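Probable receptor YhhM (Klebsiella variicola At-22, PDB 3Q6C) is of unknown function, belongs to the DUF2500 family and is named a probable receptor, a role that remains to be established. Local coordinates at residues R5-N10 / G63-L68; M33-S38 / Q56-S61. All coordinates share one frame; numbering follows the deposited sequence.

In the fold
Both contacts involve one five-stranded antiparallel sheet, and each is partly buried. Contact 1 lies within the sheet and joins strand 2-15 to strand 65-71 as neighbours. Contact 2 packs helix 54-59 and the turn after it on strand 33-41. Strands 2-15 and 33-41 are sheet neighbours, and the two contacts meet where N10 O lies 2.7 Å from S38 N, a probable hydrogen bond. Their chemistry differs. Contact 1 rests on backbone hydrogen bonds, with arginines on its outer face and V6 and L68 turned inward. Contact 2 has no direct hydrogen bond between its segments. It combines aromatic and aliphatic packing with one water bridge at the exposed H58.

Contact 1 (R5-N10 / G63-L68); sequences RVIVSN and GDRGML
V6 and G66 form an antiparallel hydrogen-bonded pair. V6 N donates to G66 O at 2.9 Å, and G66 N returns a bond to V6 O at 2.8 Å. V8 N continues the pattern with a bond of 2.7 Å to D64 O. The last bond, G63 N to V8 O at 3.0 Å, lies in the carbonyl plane on a lone pair, with a C=O...N angle of 136°. V8 is the centre of an inverse gamma turn, and G63 has a positive phi that calls for glycine. I7 pairs outward with R40, and R65 and M67 with D81 and T79; L68 with K4 extends the strand pair.

R5 and M67, and I7 and R65, flank this pair as non-hydrogen-bonded pairs with side chains on the other face. Selenomethionine M67 folds back at both its second and third torsions. Its CE lies 3.8 Å from R5 CG, where the two side chains cross at a slant. The R5 guanidinium is paired with E42 (NH1) and D81 (NH2), which probably balance its charge. I7 extends CD1 to 3.4 Å from R65 NH2, and its CG1 lies over one face of that guanidinium. With I7 CG1 anti to the backbone N (chi1 -173°), the side chain also passes D64 O and G63 O.

On the inner face V6 CG2 meets L68 CB at 4.0 Å. V6 also packs on F39, and L68 on F75. Both strands are thus bonded to each other and to their outer neighbours, between an apolar layer and a face of charged ends.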
ATOM      1  N   ARG A   5       7.661  -8.403  -4.090  1.00 20.35           N
ATOM      2  CA  ARG A   5       6.733  -8.236  -5.202  1.00 20.60           C
ATOM      3  C   ARG A   5       5.326  -8.540  -4.712  1.00 19.84           C
ATOM      4  O   ARG A   5       5.056  -9.631  -4.216  1.00 21.13           O
ATOM      5  CB  ARG A   5       7.077  -9.179  -6.360  1.00 21.19           C
ATOM      6  CG  ARG A   5       8.524  -9.092  -6.823  1.00 27.89           C
ATOM      7  CD  ARG A   5       8.710  -9.650  -8.231  1.00 29.91           C
ATOM      8  NE  ARG A   5       8.154  -8.740  -9.231  1.00 34.64           N
ATOM      9  CZ  ARG A   5       6.924  -8.827  -9.730  1.00 35.10           C
ATOM     10  NH1 ARG A   5       6.114  -9.796  -9.330  1.00 32.92           N
ATOM     11  NH2 ARG A   5       6.500  -7.931 -10.615  1.00 35.33           N
ATOM     12  N   VAL A   6       4.421  -7.581  -4.843  1.00 18.22           N
ATOM     13  CA  VAL A   6       3.056  -7.805  -4.388  1.00 17.47           C
ATOM     14  C   VAL A   6       2.074  -7.161  -5.336  1.00 17.79           C
ATOM     15  O   VAL A   6       2.459  -6.509  -6.313  1.00 15.48           O
ATOM     16  CB  VAL A   6       2.801  -7.183  -2.998  1.00 15.92           C
ATOM     17  CG1 VAL A   6       3.864  -7.631  -2.004  1.00 14.16           C
ATOM     18  CG2 VAL A   6       2.769  -5.674  -3.123  1.00 16.92           C
ATOM     19  N   ILE A   7       0.795  -7.358  -5.038  1.00 18.08           N
ATOM     20  CA  ILE A   7      -0.258  -6.749  -5.822  1.00 17.98           C
ATOM     21  C   ILE A   7      -0.988  -5.822  -4.860  1.00 17.00           C
ATOM     22  O   ILE A   7      -1.027  -6.071  -3.652  1.00 15.47           O
ATOM     23  CB  ILE A   7      -1.235  -7.799  -6.394  1.00 19.68           C
ATOM     24  CG1 ILE A   7      -2.205  -7.117  -7.354  1.00 22.10           C
ATOM     25  CG2 ILE A   7      -2.014  -8.469  -5.279  1.00 18.46           C
ATOM     26  CD1 ILE A   7      -3.130  -8.076  -8.086  1.00 23.76           C
ATOM     27  N   VAL A   8      -1.536  -4.735  -5.387  1.00 17.65           N
ATOM     28  CA  VAL A   8      -2.270  -3.789  -4.556  1.00 18.62           C
ATOM     29  C   VAL A   8      -3.661  -4.342  -4.245  1.00 19.43           C
ATOM     30  O   VAL A   8      -4.621  -4.105  -4.980  1.00 18.32           O
ATOM     31  CB  VAL A   8      -2.389  -2.425  -5.254  1.00 18.12           C
ATOM     32  CG1 VAL A   8      -3.142  -1.449  -4.374  1.00 20.45           C
ATOM     33  CG2 VAL A   8      -0.996  -1.886  -5.553  1.00 21.24           C
ATOM     34  N   SER A   9      -3.727  -5.101  -3.149  1.00 20.86           N
ATOM     35  CA  SER A   9      -4.942  -5.741  -2.656  1.00 22.60           C
ATOM     36  C   SER A   9      -6.158  -4.854  -2.686  1.00 24.09           C
ATOM     37  O   SER A   9      -7.096  -5.100  -3.441  1.00 27.16           O
ATOM     38  CB  SER A   9      -4.753  -6.205  -1.209  1.00 24.21           C
ATOM     39  OG  SER A   9      -4.174  -7.483  -1.134  1.00 27.90           O
ATOM     40  N   ASN A  10      -6.154  -3.836  -1.831  1.00 25.09           N
ATOM     41  CA  ASN A  10      -7.278  -2.925  -1.746  1.00 26.11           C
ATOM     42  C   ASN A  10      -6.899  -1.626  -1.073  1.00 25.26           C
ATOM     43  O   ASN A  10      -5.830  -1.511  -0.478  1.00 25.27           O
ATOM     44  CB  ASN A  10      -8.428  -3.568  -0.967  1.00 27.78           C
ATOM     45  CG  ASN A  10      -8.178  -3.587   0.528  1.00 29.02           C
ATOM     46  OD1 ASN A  10      -7.211  -4.186   0.992  1.00 31.05           O
ATOM     47  ND2 ASN A  10      -9.044  -2.925   1.289  1.00 26.82           N
ATOM     48  N   GLY A  63      -5.012  -3.148  -7.773  1.00 30.28           N
ATOM     49  CA  GLY A  63      -4.882  -4.058  -8.894  1.00 32.59           C
ATOM     50  C   GLY A  63      -3.481  -4.132  -9.467  1.00 32.61           C
ATOM     51  O   GLY A  63      -3.092  -5.155 -10.019  1.00 33.49           O
ATOM     52  N   ASP A  64      -2.726  -3.050  -9.347  1.00 32.18           N
ATOM     53  CA  ASP A  64      -1.363  -3.026  -9.846  1.00 31.99           C
ATOM     54  C   ASP A  64      -0.484  -3.982  -9.058  1.00 32.25           C
ATOM     55  O   ASP A  64      -0.703  -4.208  -7.870  1.00 31.98           O
ATOM     56  CB  ASP A  64      -0.791  -1.619  -9.732  1.00 32.72           C
ATOM     57  CG  ASP A  64      -1.148  -0.750 -10.913  1.00 35.46           C
ATOM     58  OD1 ASP A  64      -2.154  -1.048 -11.597  1.00 35.91           O
ATOM     59  OD2 ASP A  64      -0.420   0.240 -11.153  1.00 39.17           O
ATOM     60  N   ARG A  65       0.497  -4.569  -9.728  1.00 32.21           N
ATOM     61  CA  ARG A  65       1.426  -5.455  -9.052  1.00 32.98           C
ATOM     62  C   ARG A  65       2.803  -4.873  -9.296  1.00 31.73           C
ATOM     63  O   ARG A  65       3.090  -4.358 -10.377  1.00 31.57           O
ATOM     64  CB  ARG A  65       1.338  -6.889  -9.584  1.00 35.78           C
ATOM     65  CG  ARG A  65       1.556  -7.046 -11.062  1.00 41.21           C
ATOM     66  CD  ARG A  65       1.587  -8.522 -11.450  1.00 45.97           C
ATOM     67  NE  ARG A  65       0.446  -9.275 -10.921  1.00 49.23           N
ATOM     68  CZ  ARG A  65      -0.833  -9.023 -11.203  1.00 50.89           C
ATOM     69  NH1 ARG A  65      -1.157  -8.022 -12.017  1.00 51.69           N
ATOM     70  NH2 ARG A  65      -1.793  -9.777 -10.673  1.00 50.12           N
ATOM     71  N   GLY A  66       3.644  -4.920  -8.277  1.00 28.74           N
ATOM     72  CA  GLY A  66       4.968  -4.374  -8.430  1.00 27.09           C
ATOM     73  C   GLY A  66       5.826  -4.596  -7.214  1.00 27.29           C
ATOM     74  O   GLY A  66       5.631  -5.562  -6.469  1.00 25.48           O
HETATM   75  N   MSE A  67       6.770  -3.682  -7.009  1.00 27.01           N
HETATM   76  CA  MSE A  67       7.708  -3.764  -5.901  1.00 27.76           C
HETATM   77  C   MSE A  67       7.313  -2.868  -4.734  1.00 26.87           C
HETATM   78  O   MSE A  67       7.160  -1.654  -4.893  1.00 27.38           O
HETATM   79  CB  MSE A  67       9.106  -3.372  -6.391  1.00 30.23           C
HETATM   80  CG  MSE A  67      10.250  -3.969  -5.591  1.00 35.69           C
HETATM   81 SE   MSE A  67      10.327  -5.905  -5.726  1.00 46.36          SE
HETATM   82  CE  MSE A  67      10.627  -6.058  -7.635  1.00 40.68           C
ATOM     83  N   LEU A  68       7.157  -3.477  -3.562  1.00 24.22           N
ATOM     84  CA  LEU A  68       6.799  -2.747  -2.349  1.00 22.30           C
ATOM     85  C   LEU A  68       8.019  -2.610  -1.448  1.00 22.06           C
ATOM     86  O   LEU A  68       8.600  -3.611  -1.038  1.00 24.02           O
ATOM     87  CB  LEU A  68       5.708  -3.486  -1.577  1.00 19.32           C
ATOM     88  CG  LEU A  68       5.428  -2.935  -0.177  1.00 20.25           C
ATOM     89  CD1 LEU A  68       4.603  -1.661  -0.270  1.00 18.81           C
ATOM     90  CD2 LEU A  68       4.694  -3.965   0.634  1.00 19.77           C
TER

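Contact 2 (M33-S38 / Q56-S61)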
HETATM    1  N   MSE A  33      -9.485  12.323   8.163  1.00 45.59           N
HETATM    2  CA  MSE A  33      -9.397  11.332   7.098  1.00 43.85           C
HETATM    3  C   MSE A  33      -8.226  10.380   7.289  1.00 40.49           C
HETATM    4  O   MSE A  33      -7.093  10.811   7.490  1.00 39.98           O
HETATM    5  CB  MSE A  33      -9.261  12.028   5.741  1.00 47.14           C
HETATM    6  CG  MSE A  33     -10.486  12.810   5.345  1.00 51.99           C
HETATM    7 SE   MSE A  33     -12.008  11.646   5.082  1.00 58.65          SE
HETATM    8  CE  MSE A  33     -12.164  11.829   3.160  1.00 55.96           C
ATOM      9  N   ARG A  34      -8.505   9.083   7.231  1.00 36.78           N
ATOM     10  CA  ARG A  34      -7.464   8.077   7.375  1.00 34.32           C
ATOM     11  C   ARG A  34      -7.388   7.252   6.104  1.00 31.69           C
ATOM     12  O   ARG A  34      -8.415   6.861   5.551  1.00 28.73           O
ATOM     13  CB  ARG A  34      -7.757   7.151   8.546  1.00 36.93           C
ATOM     14  CG  ARG A  34      -6.611   6.205   8.864  1.00 42.70           C
ATOM     15  CD  ARG A  34      -6.963   5.300  10.028  1.00 47.26           C
ATOM     16  NE  ARG A  34      -5.785   4.664  10.610  1.00 51.34           N
ATOM     17  CZ  ARG A  34      -4.761   5.324  11.146  1.00 52.54           C
ATOM     18  NH1 ARG A  34      -4.763   6.653  11.173  1.00 52.58           N
ATOM     19  NH2 ARG A  34      -3.742   4.652  11.664  1.00 52.97           N
ATOM     20  N   TYR A  35      -6.170   6.984   5.643  1.00 27.87           N
ATOM     21  CA  TYR A  35      -5.995   6.203   4.432  1.00 25.55           C
ATOM     22  C   TYR A  35      -5.201   4.926   4.678  1.00 25.47           C
ATOM     23  O   TYR A  35      -4.236   4.918   5.442  1.00 26.30           O
ATOM     24  CB  TYR A  35      -5.311   7.046   3.357  1.00 23.69           C
ATOM     25  CG  TYR A  35      -5.982   8.378   3.089  1.00 21.12           C
ATOM     26  CD1 TYR A  35      -5.673   9.508   3.849  1.00 19.97           C
ATOM     27  CD2 TYR A  35      -6.907   8.516   2.062  1.00 19.02           C
ATOM     28  CE1 TYR A  35      -6.268  10.745   3.583  1.00 18.06           C
ATOM     29  CE2 TYR A  35      -7.509   9.743   1.791  1.00 16.31           C
ATOM     30  CZ  TYR A  35      -7.185  10.850   2.550  1.00 17.35           C
ATOM     31  OH  TYR A  35      -7.771  12.065   2.260  1.00 19.43           O
ATOM     32  N   GLU A  36      -5.621   3.845   4.027  1.00 24.82           N
ATOM     33  CA  GLU A  36      -4.973   2.547   4.168  1.00 23.45           C
ATOM     34  C   GLU A  36      -4.920   1.787   2.840  1.00 22.76           C
ATOM     35  O   GLU A  36      -5.880   1.783   2.065  1.00 22.64           O
ATOM     36  CB  GLU A  36      -5.723   1.699   5.194  1.00 23.20           C
ATOM     37  CG  GLU A  36      -5.555   2.134   6.642  1.00 26.22           C
ATOM     38  CD  GLU A  36      -6.513   1.418   7.601  1.00 28.00           C
ATOM     39  OE1 GLU A  36      -6.730   0.197   7.454  1.00 28.96           O
ATOM     40  OE2 GLU A  36      -7.045   2.081   8.512  1.00 30.41           O
ATOM     41  N   ALA A  37      -3.786   1.148   2.578  1.00 20.00           N
ATOM     42  CA  ALA A  37      -3.623   0.363   1.367  1.00 17.44           C
ATOM     43  C   ALA A  37      -3.137  -1.015   1.769  1.00 17.29           C
ATOM     44  O   ALA A  37      -2.288  -1.155   2.651  1.00 18.04           O
ATOM     45  CB  ALA A  37      -2.624   1.013   0.454  1.00 17.45           C
ATOM     46  N   SER A  38      -3.686  -2.041   1.138  1.00 16.93           N
ATOM     47  CA  SER A  38      -3.265  -3.396   1.450  1.00 17.13           C
ATOM     48  C   SER A  38      -2.485  -3.978   0.294  1.00 17.81           C
ATOM     49  O   SER A  38      -2.847  -3.798  -0.863  1.00 18.16           O
ATOM     50  CB  SER A  38      -4.466  -4.288   1.755  1.00 15.12           C
ATOM     51  OG  SER A  38      -5.010  -3.990   3.025  1.00 14.93           O
ATOM     52  N   GLN A  56       0.113   9.981  -1.225  1.00 18.63           N
ATOM     53  CA  GLN A  56       0.720   8.676  -1.407  1.00 20.67           C
ATOM     54  C   GLN A  56      -0.371   7.666  -1.758  1.00 21.16           C
ATOM     55  O   GLN A  56      -0.175   6.777  -2.592  1.00 21.99           O
ATOM     56  CB  GLN A  56       1.437   8.261  -0.114  1.00 20.84           C
ATOM     57  CG  GLN A  56       2.552   7.243  -0.296  1.00 22.97           C
ATOM     58  CD  GLN A  56       3.762   7.808  -1.035  1.00 24.02           C
ATOM     59  OE1 GLN A  56       4.442   8.718  -0.546  1.00 24.16           O
ATOM     60  NE2 GLN A  56       4.035   7.266  -2.216  1.00 24.77           N
ATOM     61  N   TYR A  57      -1.524   7.825  -1.113  1.00 19.47           N
ATOM     62  CA  TYR A  57      -2.671   6.952  -1.320  1.00 17.65           C
ATOM     63  C   TYR A  57      -3.274   7.085  -2.720  1.00 17.05           C
ATOM     64  O   TYR A  57      -3.514   6.085  -3.399  1.00 15.53           O
ATOM     65  CB  TYR A  57      -3.725   7.258  -0.258  1.00 18.22           C
ATOM     66  CG  TYR A  57      -5.033   6.519  -0.403  1.00 18.13           C
ATOM     67  CD1 TYR A  57      -6.103   7.086  -1.103  1.00 18.79           C
ATOM     68  CD2 TYR A  57      -5.235   5.292   0.236  1.00 16.76           C
ATOM     69  CE1 TYR A  57      -7.349   6.457  -1.146  1.00 17.49           C
ATOM     70  CE2 TYR A  57      -6.474   4.656   0.202  1.00 16.59           C
ATOM     71  CZ  TYR A  57      -7.526   5.247  -0.483  1.00 19.37           C
ATOM     72  OH  TYR A  57      -8.769   4.660  -0.456  1.00 20.80           O
ATOM     73  N   HIS A  58      -3.526   8.316  -3.155  1.00 16.21           N
ATOM     74  CA  HIS A  58      -4.094   8.523  -4.482  1.00 15.29           C
ATOM     75  C   HIS A  58      -3.111   8.132  -5.574  1.00 13.29           C
ATOM     76  O   HIS A  58      -3.491   7.994  -6.726  1.00 12.85           O
ATOM     77  CB  HIS A  58      -4.539   9.978  -4.663  1.00 17.06           C
ATOM     78  CG  HIS A  58      -5.675  10.370  -3.771  1.00 18.24           C
ATOM     79  ND1 HIS A  58      -6.863   9.669  -3.727  1.00 19.70           N
ATOM     80  CD2 HIS A  58      -5.791  11.360  -2.852  1.00 18.92           C
ATOM     81  CE1 HIS A  58      -7.657  10.207  -2.817  1.00 18.96           C
ATOM     82  NE2 HIS A  58      -7.029  11.233  -2.270  1.00 21.00           N
ATOM     83  N   ALA A  59      -1.848   7.931  -5.208  1.00 14.52           N
ATOM     84  CA  ALA A  59      -0.825   7.538  -6.181  1.00 14.49           C
ATOM     85  C   ALA A  59      -0.913   6.053  -6.531  1.00 15.86           C
ATOM     86  O   ALA A  59      -0.464   5.641  -7.597  1.00 15.98           O
ATOM     87  CB  ALA A  59       0.556   7.852  -5.647  1.00 11.65           C
ATOM     88  N   LEU A  60      -1.494   5.260  -5.631  1.00 16.77           N
ATOM     89  CA  LEU A  60      -1.640   3.822  -5.836  1.00 17.29           C
ATOM     90  C   LEU A  60      -2.879   3.459  -6.627  1.00 18.64           C
ATOM     91  O   LEU A  60      -3.861   4.200  -6.647  1.00 18.65           O
ATOM     92  CB  LEU A  60      -1.718   3.092  -4.500  1.00 16.12           C
ATOM     93  CG  LEU A  60      -0.509   3.072  -3.574  1.00 15.90           C
ATOM     94  CD1 LEU A  60      -0.850   2.194  -2.386  1.00 16.19           C
ATOM     95  CD2 LEU A  60       0.723   2.541  -4.299  1.00 13.50           C
ATOM     96  N   SER A  61      -2.830   2.294  -7.263  1.00 21.40           N
ATOM     97  CA  SER A  61      -3.957   1.797  -8.049  1.00 24.72           C
ATOM     98  C   SER A  61      -4.293   0.358  -7.688  1.00 25.96           C
ATOM     99  O   SER A  61      -3.529  -0.559  -7.976  1.00 26.98           O
ATOM    100  CB  SER A  61      -3.657   1.892  -9.543  1.00 23.99           C
ATOM    101  OG  SER A  61      -3.699   3.240  -9.964  1.00 28.76           O
TER
HETATM  102  O   HOH W   1      -7.944  12.525  -0.256  1.00 43.78           O
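Y35 and Y57 mark the closest backbone approach, with CA atoms 6.7 Å apart. Residues 33-38 are an extended strand, and 56-61 run from helix 54-59 into the following loop. The N-H groups of the strand are not used by the helix; Y35 and A37 pair instead with L52 and F50.

The side chains of Y35 and Y57 cross at about a right angle, while the ring planes are inclined at 52°. Y35 CD2 stands over one face of the Y57 ring, toward its rim, 3.6 Å from Y57 CD1. Y57 reaches the strand because its CG is anti to the backbone N (chi1 175°). Its CE2 edge meets E36 O in the ring plane at 3.5 Å, and K11 makes a cation-pi contact with the Y57 ring. H58 completes an aromatic cluster. A water bridges Y35 OH and H58 NE2, 2.6 Å from each, at the imidazole edge. Further along, A37 CB touches L60 CD1 at 3.6 Å, and L60 also packs on L52 and F78.

This is a helix packed on a curved antiparallel sheet. The strand order, with the helix between the third and fourth strands, is consistent with an OB-like fold.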